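Long-range contacts in alpha-glucosidase (Bacteroides thetaiotaomicron, PDB 5XFM), which probably hydrolyses beta-L-arabinopyranosides and alpha-galactosides, as a calcium-binding bifunctional glycoside hydrolase of family 97: residues Gln159-Arg168 against Pro237-Asn245; Gly190-Phe199 against Ser221-Tyr232. The protein carries 1 engineered substitution. All coordinates share one frame; numbering follows the deposited sequence.

Interaction 1. Residues Gln159-Arg168 against Pro237-Asn245; sequences QSDAMIGWKR and PMAEENNGN
Glu241 OE2 accepts a hydrogen from a water that itself takes one from Gln159 NE2, and another from the backbone N of Met238, 2.8 Å away, which arrives on the anti side of the carboxylate and 26° out of its plane. A second water carries the same relay from Gln159 NE2 to Glu241 OE1. Amide and carboxylate are thus joined through solvent, with the amide nitrogen giving both its hydrogens to the two waters. Met238 reaches back from the other direction: a bend at its last torsion (chi3 -65°) sets CE 3.5 Å from Ser160 O and against Gln159 CG. Met238 to Glu241 form a type I beta turn, and both segments are connecting loops of the N-terminal beta-sandwich domain of family 97. The turn also meets the TIM-barrel region, where Lys409 NZ bonds to Ala239 O and Glu241 O. Ala162 CB packs 3.6 Å from Glu240 CB. Beside it the Met163 chain, folded back twice, brings SD within 3.3 Å of Asn243 N and close by Glu240 O, while its CE packs on Asn243 CA. At the exposed end Arg168 NH2 gives Asn243 OD1 a fairly straight hydrogen bond of 3.0 Å. The oxygen sits at the edge of the guanidinium, nearly in its plane, although the amide plane is turned 72° from it; Met163 CB covers part of one guanidinium face.

Interaction 2. Residues Gly190-Phe199 against Ser221-Tyr232; sequences GHGYTFPCLF and SRLSDVSEGNLY
Tyr193 and Leu223 form a single antiparallel bridge as a hydrogen-bonded pair, Tyr193 N reaching Leu223 O over 2.7 Å and Leu223 N reaching Tyr193 O over 2.8 Å. Within the beta-sandwich of the N-terminal domain, this bridge ties the short strand 222-223 to the lead-in of strand 197-200, which belongs to the other sheet. Just before the bridge Gly192 CA lies 3.2 Å from Leu223 O in a CA-H...O contact, so close that any side chain here would collide with that oxygen. Arg222 starts with CG wedged between its backbone N and carbonyl carbon (chi1 74°), then runs extended, which carries NE to within 2.9 Å of His191 O as a hydrogen-bond donor; NH1 bonds weakly to Phe236 O. A leucine in its place would probably leave both carbonyls without these donors and the loop at His191 less firmly held. Leu223 crosses Phe195 at about a right angle, its CG 3.6 Å from Phe195 CE1, while its CD1 meets Cys197 SG at 3.7 Å. Farther along the segment, Phe199 turns an edge toward the face of Tyr232 in an offset edge-to-face pair, planes at 63°, and Tyr193 CE2 touches the rim of the same tyrosine. Asp225 OD1 takes a weak bond from Gly192 N; its OD2 is held by Ser187. A water 2.7 Å from Tyr193 OH accepts a hydrogen from Val226 N.

Overall arrangement
Interactions 1 and 2 illustrate nested contacts within one domain: 190-199 and 221-232 both fall between the two segments of interaction 1 along the chain. Their centres are about 19 Å apart, yet they adjoin, through a probable hydrogen bond from Gln159 N to Gly192 O and packing of Met238 SD on His191 ND1. Interaction 2 is largely buried and joins strand 222-223 of one sheet to the approach to strand 197-200 of the other; interaction 1 lies beside it, in loops of which 237-245 bonds to Lys409 of the barrel region. The bound calcium lies about 12 Å from the Ser160 side chain. Its ligand Glu174 belongs to this domain, whereas Glu452 and Glu458 come from the barrel region, so the two domains share the site.

Interaction 1. Residues Gln159-Arg168 against Pro237-Asn245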
loop_
_atom_site.group_PDB
_atom_site.type_symbol
_atom_site.label_atom_id
_atom_site.label_comp_id
_atom_site.label_asym_id
_atom_site.label_seq_id
_atom_site.Cartn_x
_atom_site.Cartn_y
_atom_site.Cartn_z
ATOM N N GLN A 159 -15.378 0.274 2.012
ATOM C CA GLN A 159 -15.188 -0.620 3.141
ATOM C C GLN A 159 -16.365 -1.602 3.196
ATOM O O GLN A 159 -17.518 -1.200 3.054
ATOM C CB GLN A 159 -15.061 0.179 4.442
ATOM C CG GLN A 159 -15.088 -0.665 5.707
ATOM C CD GLN A 159 -13.867 -1.551 5.860
ATOM O OE1 GLN A 159 -13.598 -2.412 5.021
ATOM N NE2 GLN A 159 -13.141 -1.369 6.955
ATOM N N SER A 160 -16.087 -2.887 3.396
ATOM C CA SER A 160 -17.155 -3.891 3.365
ATOM C C SER A 160 -17.918 -3.967 4.686
ATOM O O SER A 160 -17.567 -3.296 5.654
ATOM C CB SER A 160 -16.593 -5.277 3.015
ATOM O OG SER A 160 -15.828 -5.827 4.083
ATOM N N ASP A 161 -18.978 -4.769 4.710
ATOM C CA ASP A 161 -19.598 -5.161 5.968
ATOM C C ASP A 161 -18.570 -5.946 6.766
ATOM O O ASP A 161 -17.552 -6.382 6.220
ATOM C CB ASP A 161 -20.854 -6.016 5.756
ATOM C CG ASP A 161 -21.943 -5.291 4.991
ATOM O OD1 ASP A 161 -22.238 -4.126 5.332
ATOM O OD2 ASP A 161 -22.508 -5.897 4.052
ATOM N N ALA A 162 -18.817 -6.093 8.062
ATOM C CA ALA A 162 -17.957 -6.904 8.903
ATOM C C ALA A 162 -18.442 -8.348 8.892
ATOM O O ALA A 162 -19.646 -8.593 8.836
ATOM C CB ALA A 162 -17.921 -6.355 10.325
ATOM N N MET A 163 -17.497 -9.287 8.950
ATOM C CA MET A 163 -17.782 -10.723 9.107
ATOM C C MET A 163 -18.516 -11.342 7.905
ATOM O O MET A 163 -19.298 -12.272 8.075
ATOM C CB MET A 163 -18.608 -10.992 10.375
ATOM C CG MET A 163 -18.176 -10.215 11.619
ATOM S SD MET A 163 -16.405 -10.215 11.901
ATOM C CE MET A 163 -16.042 -11.964 12.066
ATOM N N ILE A 164 -18.288 -10.822 6.704
ATOM C CA ILE A 164 -18.771 -11.485 5.498
ATOM C C ILE A 164 -17.573 -12.052 4.742
ATOM O O ILE A 164 -16.455 -12.054 5.258
ATOM C CB ILE A 164 -19.572 -10.540 4.578
ATOM C CG1 ILE A 164 -18.689 -9.389 4.095
ATOM C CG2 ILE A 164 -20.819 -10.017 5.291
ATOM C CD1 ILE A 164 -19.297 -8.580 2.968
ATOM N N GLY A 165 -17.810 -12.562 3.537
ATOM C CA GLY A 165 -16.739 -13.127 2.736
ATOM C C GLY A 165 -16.272 -14.480 3.255
ATOM O O GLY A 165 -16.917 -15.088 4.111
ATOM N N TRP A 166 -15.133 -14.939 2.746
ATOM C CA TRP A 166 -14.606 -16.262 3.058
ATOM C C TRP A 166 -14.356 -16.461 4.555
ATOM O O TRP A 166 -13.550 -15.757 5.163
ATOM C CB TRP A 166 -13.313 -16.511 2.274
ATOM C CG TRP A 166 -12.656 -17.822 2.576
ATOM C CD1 TRP A 166 -11.472 -18.021 3.230
ATOM C CD2 TRP A 166 -13.142 -19.128 2.220
ATOM N NE1 TRP A 166 -11.194 -19.370 3.306
ATOM C CE2 TRP A 166 -12.204 -20.069 2.696
ATOM C CE3 TRP A 166 -14.281 -19.589 1.550
ATOM C CZ2 TRP A 166 -12.370 -21.447 2.521
ATOM C CZ3 TRP A 166 -14.444 -20.961 1.378
ATOM C CH2 TRP A 166 -13.493 -21.869 1.862
ATOM N N LYS A 167 -15.086 -17.409 5.133
ATOM C CA LYS A 167 -14.987 -17.755 6.545
ATOM C C LYS A 167 -15.119 -16.544 7.484
ATOM O O LYS A 167 -14.469 -16.492 8.536
ATOM C CB LYS A 167 -13.664 -18.479 6.806
ATOM C CG LYS A 167 -13.460 -19.723 5.954
ATOM C CD LYS A 167 -14.466 -20.805 6.299
ATOM C CE LYS A 167 -14.257 -22.052 5.453
ATOM N NZ LYS A 167 -15.370 -23.025 5.637
ATOM N N ARG A 168 -15.986 -15.601 7.112
ATOM C CA ARG A 168 -16.249 -14.407 7.923
ATOM C C ARG A 168 -14.989 -13.579 8.180
ATOM O O ARG A 168 -14.862 -12.951 9.228
ATOM C CB ARG A 168 -16.889 -14.821 9.259
ATOM C CG ARG A 168 -18.219 -15.578 9.136
ATOM C CD ARG A 168 -18.727 -16.082 10.494
ATOM N NE ARG A 168 -18.813 -15.063 11.540
ATOM C CZ ARG A 168 -19.876 -14.299 11.767
ATOM N NH1 ARG A 168 -20.964 -14.427 11.021
ATOM N NH2 ARG A 168 -19.855 -13.408 12.748
ATOM N N PRO A 237 -13.100 2.205 13.261
ATOM C CA PRO A 237 -13.603 0.890 12.838
ATOM C C PRO A 237 -15.008 0.571 13.346
ATOM O O PRO A 237 -15.462 1.136 14.342
ATOM C CB PRO A 237 -12.576 -0.093 13.426
ATOM C CG PRO A 237 -11.758 0.699 14.404
ATOM C CD PRO A 237 -11.785 2.106 13.917
ATOM N N MET A 238 -15.695 -0.325 12.641
ATOM C CA MET A 238 -17.030 -0.753 13.028
ATOM C C MET A 238 -16.984 -1.723 14.208
ATOM O O MET A 238 -16.063 -2.523 14.322
ATOM C CB MET A 238 -17.738 -1.391 11.833
ATOM C CG MET A 238 -17.801 -0.468 10.627
ATOM S SD MET A 238 -18.199 -1.334 9.104
ATOM C CE MET A 238 -16.762 -2.385 8.926
ATOM N N ALA A 239 -17.986 -1.641 15.078
ATOM C CA ALA A 239 -18.051 -2.465 16.269
ATOM C C ALA A 239 -18.103 -3.956 15.937
ATOM O O ALA A 239 -17.597 -4.787 16.689
ATOM C CB ALA A 239 -19.264 -2.068 17.108
ATOM N N GLU A 240 -18.697 -4.290 14.799
ATOM C CA GLU A 240 -18.853 -5.685 14.416
ATOM C C GLU A 240 -17.551 -6.327 13.939
ATOM O O GLU A 240 -17.509 -7.535 13.734
ATOM C CB GLU A 240 -19.919 -5.829 13.322
ATOM C CG GLU A 240 -21.336 -5.486 13.763
ATOM C CD GLU A 240 -21.609 -3.991 13.737
ATOM O OE1 GLU A 240 -20.713 -3.227 13.315
ATOM O OE2 GLU A 240 -22.719 -3.582 14.142
ATOM N N GLU A 241 -16.496 -5.534 13.757
ATOM C CA GLU A 241 -15.214 -6.086 13.319
ATOM C C GLU A 241 -14.597 -6.959 14.423
ATOM O O GLU A 241 -15.025 -6.896 15.580
ATOM C CB GLU A 241 -14.240 -4.975 12.922
ATOM C CG GLU A 241 -14.604 -4.253 11.629
ATOM C CD GLU A 241 -13.596 -3.172 11.251
ATOM O OE1 GLU A 241 -12.411 -3.506 11.021
ATOM O OE2 GLU A 241 -13.991 -1.985 11.195
ATOM N N ASN A 242 -13.626 -7.796 14.054
ATOM C CA ASN A 242 -12.978 -8.708 15.003
ATOM C C ASN A 242 -14.010 -9.609 15.680
ATOM O O ASN A 242 -13.860 -9.975 16.851
ATOM C CB ASN A 242 -12.187 -7.917 16.050
ATOM C CG ASN A 242 -11.100 -8.738 16.713
ATOM O OD1 ASN A 242 -10.522 -9.633 16.100
ATOM N ND2 ASN A 242 -10.821 -8.437 17.979
ATOM N N ASN A 243 -15.076 -9.917 14.939
ATOM C CA ASN A 243 -16.216 -10.683 15.446
ATOM C C ASN A 243 -16.876 -10.048 16.676
ATOM O O ASN A 243 -17.498 -10.737 17.476
ATOM C CB ASN A 243 -15.793 -12.111 15.768
ATOM C CG ASN A 243 -16.941 -13.090 15.668
ATOM O OD1 ASN A 243 -17.890 -12.883 14.907
ATOM N ND2 ASN A 243 -16.857 -14.170 16.426
ATOM N N GLY A 244 -16.732 -8.733 16.829
ATOM C CA GLY A 244 -17.315 -8.037 17.962
ATOM C C GLY A 244 -16.424 -7.993 19.192
ATOM O O GLY A 244 -16.859 -7.555 20.257
ATOM N N ASN A 245 -15.183 -8.459 19.061
ATOM C CA ASN A 245 -14.230 -8.402 20.176
ATOM C C ASN A 245 -13.411 -7.117 20.164
ATOM O O ASN A 245 -12.976 -6.662 19.108
ATOM C CB ASN A 245 -13.285 -9.603 20.141
ATOM C CG ASN A 245 -14.026 -10.916 19.994
ATOM O OD1 ASN A 245 -14.737 -11.348 20.900
ATOM N ND2 ASN A 245 -13.872 -11.550 18.841
HETATM O O HOH W 1 -11.096 -2.904 8.574
HETATM O O HOH W 2 -13.207 0.057 9.649
#

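Interaction 2. Residues Gly190-Phe199 against Ser221-Tyr232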
loop_
_atom_site.group_PDB
_atom_site.type_symbol
_atom_site.label_atom_id
_atom_site.label_comp_id
_atom_site.label_asym_id
_atom_site.label_seq_id
_atom_site.Cartn_x
_atom_site.Cartn_y
_atom_site.Cartn_z
ATOM N N GLY A 190 -22.376 0.928 2.491
ATOM C CA GLY A 190 -22.782 1.932 3.459
ATOM C C GLY A 190 -21.805 2.101 4.614
ATOM O O GLY A 190 -22.199 2.469 5.727
ATOM N N HIS A 191 -20.528 1.817 4.375
ATOM C CA HIS A 191 -19.534 2.012 5.428
ATOM C C HIS A 191 -18.369 2.888 4.972
ATOM O O HIS A 191 -17.272 2.806 5.521
ATOM C CB HIS A 191 -19.022 0.658 5.926
ATOM C CG HIS A 191 -20.099 -0.222 6.487
ATOM N ND1 HIS A 191 -20.848 0.127 7.590
ATOM C CD2 HIS A 191 -20.552 -1.437 6.097
ATOM C CE1 HIS A 191 -21.718 -0.832 7.853
ATOM N NE2 HIS A 191 -21.558 -1.794 6.962
ATOM N N GLY A 192 -18.618 3.750 3.991
ATOM C CA GLY A 192 -17.580 4.611 3.450
ATOM C C GLY A 192 -16.475 3.867 2.717
ATOM O O GLY A 192 -16.707 2.817 2.130
ATOM N N TYR A 193 -15.263 4.406 2.761
ATOM C CA TYR A 193 -14.184 3.933 1.898
ATOM C C TYR A 193 -12.870 3.764 2.652
ATOM O O TYR A 193 -12.575 4.524 3.574
ATOM C CB TYR A 193 -13.994 4.908 0.737
ATOM C CG TYR A 193 -15.302 5.324 0.114
ATOM C CD1 TYR A 193 -15.883 4.574 -0.896
ATOM C CD2 TYR A 193 -15.972 6.457 0.559
ATOM C CE1 TYR A 193 -17.084 4.950 -1.457
ATOM C CE2 TYR A 193 -17.177 6.837 0.006
ATOM C CZ TYR A 193 -17.727 6.082 -1.000
ATOM O OH TYR A 193 -18.918 6.463 -1.554
ATOM N N THR A 194 -12.075 2.777 2.265
ATOM C CA THR A 194 -10.787 2.587 2.921
ATOM C C THR A 194 -9.684 3.367 2.215
ATOM O O THR A 194 -9.744 3.588 1.001
ATOM C CB THR A 194 -10.389 1.101 3.008
ATOM O OG1 THR A 194 -10.256 0.550 1.694
ATOM C CG2 THR A 194 -11.418 0.334 3.812
ATOM N N PHE A 195 -8.689 3.788 2.996
ATOM C CA PHE A 195 -7.538 4.535 2.492
ATOM C C PHE A 195 -6.691 3.676 1.566
ATOM O O PHE A 195 -6.725 2.448 1.662
ATOM C CB PHE A 195 -6.679 5.063 3.657
ATOM C CG PHE A 195 -7.334 6.156 4.458
ATOM C CD1 PHE A 195 -7.867 7.275 3.830
ATOM C CD2 PHE A 195 -7.413 6.066 5.840
ATOM C CE1 PHE A 195 -8.465 8.285 4.565
ATOM C CE2 PHE A 195 -8.013 7.071 6.581
ATOM C CZ PHE A 195 -8.540 8.184 5.942
ATOM N N PRO A 196 -5.950 4.315 0.642
ATOM C CA PRO A 196 -6.000 5.758 0.375
ATOM C C PRO A 196 -7.117 6.098 -0.603
ATOM O O PRO A 196 -7.685 5.203 -1.239
ATOM C CB PRO A 196 -4.617 6.049 -0.215
ATOM C CG PRO A 196 -4.270 4.775 -0.940
ATOM C CD PRO A 196 -4.834 3.668 -0.075
ATOM N N CYS A 197 -7.426 7.382 -0.717
ATOM C CA CYS A 197 -8.576 7.817 -1.494
ATOM C C CYS A 197 -8.199 8.919 -2.476
ATOM O O CYS A 197 -7.717 9.974 -2.074
ATOM C CB CYS A 197 -9.670 8.302 -0.550
ATOM S SG CYS A 197 -10.209 7.048 0.613
ATOM N N LEU A 198 -8.441 8.675 -3.761
ATOM C CA LEU A 198 -8.022 9.602 -4.808
ATOM C C LEU A 198 -9.180 10.467 -5.303
ATOM O O LEU A 198 -10.273 9.983 -5.569
ATOM C CB LEU A 198 -7.397 8.839 -5.985
ATOM C CG LEU A 198 -6.849 9.713 -7.121
ATOM C CD1 LEU A 198 -5.745 10.661 -6.619
ATOM C CD2 LEU A 198 -6.336 8.874 -8.269
ATOM N N PHE A 199 -8.916 11.759 -5.431
ATOM C CA PHE A 199 -9.906 12.718 -5.885
ATOM C C PHE A 199 -9.350 13.549 -7.027
ATOM O O PHE A 199 -8.206 13.996 -6.983
ATOM C CB PHE A 199 -10.345 13.633 -4.748
ATOM C CG PHE A 199 -11.017 12.921 -3.610
ATOM C CD1 PHE A 199 -10.269 12.334 -2.602
ATOM C CD2 PHE A 199 -12.398 12.877 -3.524
ATOM C CE1 PHE A 199 -10.888 11.694 -1.542
ATOM C CE2 PHE A 199 -13.021 12.242 -2.467
ATOM C CZ PHE A 199 -12.264 11.648 -1.475
ATOM N N SER A 221 -8.013 3.963 10.580
ATOM C CA SER A 221 -9.203 4.729 10.229
ATOM C C SER A 221 -9.512 4.638 8.740
ATOM O O SER A 221 -8.728 4.091 7.962
ATOM C CB SER A 221 -9.049 6.191 10.650
ATOM O OG SER A 221 -9.173 6.327 12.054
ATOM N N ARG A 222 -10.658 5.186 8.356
ATOM C CA ARG A 222 -11.106 5.159 6.968
ATOM C C ARG A 222 -11.948 6.403 6.692
ATOM O O ARG A 222 -12.117 7.244 7.578
ATOM C CB ARG A 222 -11.922 3.905 6.687
ATOM C CG ARG A 222 -13.301 3.976 7.289
ATOM C CD ARG A 222 -14.077 2.710 7.104
ATOM N NE ARG A 222 -15.406 2.859 7.675
ATOM C CZ ARG A 222 -15.692 2.632 8.947
ATOM N NH1 ARG A 222 -14.733 2.252 9.774
ATOM N NH2 ARG A 222 -16.929 2.801 9.390
ATOM N N LEU A 223 -12.462 6.540 5.473
ATOM C CA LEU A 223 -13.374 7.647 5.183
ATOM C C LEU A 223 -14.831 7.200 5.268
ATOM O O LEU A 223 -15.179 6.077 4.870
ATOM C CB LEU A 223 -13.090 8.262 3.803
ATOM C CG LEU A 223 -11.842 9.144 3.670
ATOM C CD1 LEU A 223 -11.817 9.884 2.334
ATOM C CD2 LEU A 223 -11.714 10.109 4.837
ATOM N N SER A 224 -15.673 8.066 5.828
ATOM C CA SER A 224 -17.114 7.820 5.873
ATOM C C SER A 224 -17.738 7.967 4.490
ATOM O O SER A 224 -17.066 8.302 3.516
ATOM C CB SER A 224 -17.815 8.787 6.830
ATOM O OG SER A 224 -17.757 10.123 6.349
ATOM N N ASP A 225 -19.037 7.712 4.407
ATOM C CA ASP A 225 -19.794 8.120 3.237
ATOM C C ASP A 225 -19.803 9.652 3.196
ATOM O O ASP A 225 -19.512 10.310 4.204
ATOM C CB ASP A 225 -21.222 7.572 3.278
ATOM C CG ASP A 225 -21.315 6.146 2.757
ATOM O OD1 ASP A 225 -21.667 5.244 3.545
ATOM O OD2 ASP A 225 -21.081 5.937 1.551
ATOM N N VAL A 226 -20.096 10.212 2.027
ATOM C CA VAL A 226 -20.210 11.652 1.888
ATOM C C VAL A 226 -21.377 12.146 2.714
ATOM O O VAL A 226 -22.347 11.421 2.932
ATOM C CB VAL A 226 -20.435 12.103 0.437
ATOM C CG1 VAL A 226 -20.217 13.608 0.296
ATOM C CG2 VAL A 226 -19.527 11.387 -0.460
ATOM N N SER A 227 -21.244 13.367 3.208
ATOM C CA SER A 227 -22.335 14.077 3.844
ATOM C C SER A 227 -22.264 15.505 3.332
ATOM O O SER A 227 -21.225 15.924 2.819
ATOM C CB SER A 227 -22.225 14.028 5.366
ATOM O OG SER A 227 -21.118 14.794 5.816
ATOM N N GLU A 228 -23.380 16.223 3.405
ATOM C CA GLU A 228 -23.431 17.619 2.974
ATOM C C GLU A 228 -22.988 17.809 1.524
ATOM O O GLU A 228 -22.555 18.892 1.147
ATOM C CB GLU A 228 -22.577 18.492 3.900
ATOM C CG GLU A 228 -23.033 18.466 5.352
ATOM C CD GLU A 228 -22.144 19.279 6.272
ATOM O OE1 GLU A 228 -21.404 20.158 5.775
ATOM O OE2 GLU A 228 -22.173 19.030 7.495
ATOM N N GLY A 229 -23.060 16.746 0.728
ATOM C CA GLY A 229 -22.742 16.828 -0.685
ATOM C C GLY A 229 -21.274 16.718 -1.060
ATOM O O GLY A 229 -20.950 16.425 -2.210
ATOM N N ASN A 230 -20.381 16.979 -0.110
ATOM C CA ASN A 230 -18.957 17.048 -0.432
ATOM C C ASN A 230 -17.981 16.756 0.711
ATOM O O ASN A 230 -16.784 17.001 0.575
ATOM C CB ASN A 230 -18.653 18.441 -0.977
ATOM C CG ASN A 230 -19.098 19.538 -0.025
ATOM O OD1 ASN A 230 -19.577 19.261 1.080
ATOM N ND2 ASN A 230 -18.934 20.789 -0.441
ATOM N N LEU A 231 -18.474 16.243 1.833
ATOM C CA LEU A 231 -17.612 16.090 3.003
ATOM C C LEU A 231 -17.383 14.635 3.385
ATOM O O LEU A 231 -18.329 13.875 3.565
ATOM C CB LEU A 231 -18.189 16.842 4.207
ATOM C CG LEU A 231 -17.394 16.596 5.496
ATOM C CD1 LEU A 231 -16.022 17.218 5.384
ATOM C CD2 LEU A 231 -18.125 17.096 6.737
ATOM N N TYR A 232 -16.117 14.267 3.529
ATOM C CA TYR A 232 -15.747 12.938 3.997
ATOM C C TYR A 232 -15.135 13.058 5.378
ATOM O O TYR A 232 -14.222 13.837 5.571
ATOM C CB TYR A 232 -14.750 12.277 3.044
ATOM C CG TYR A 232 -15.299 12.058 1.662
ATOM C CD1 TYR A 232 -15.240 13.062 0.709
ATOM C CD2 TYR A 232 -15.887 10.850 1.313
ATOM C CE1 TYR A 232 -15.744 12.872 -0.554
ATOM C CE2 TYR A 232 -16.385 10.649 0.049
ATOM C CZ TYR A 232 -16.314 11.663 -0.882
ATOM O OH TYR A 232 -16.824 11.481 -2.145
HETATM O O HOH W 3 -20.412 8.405 -0.417
HETATM O O HOH W 4 -9.263 2.501 5.690
#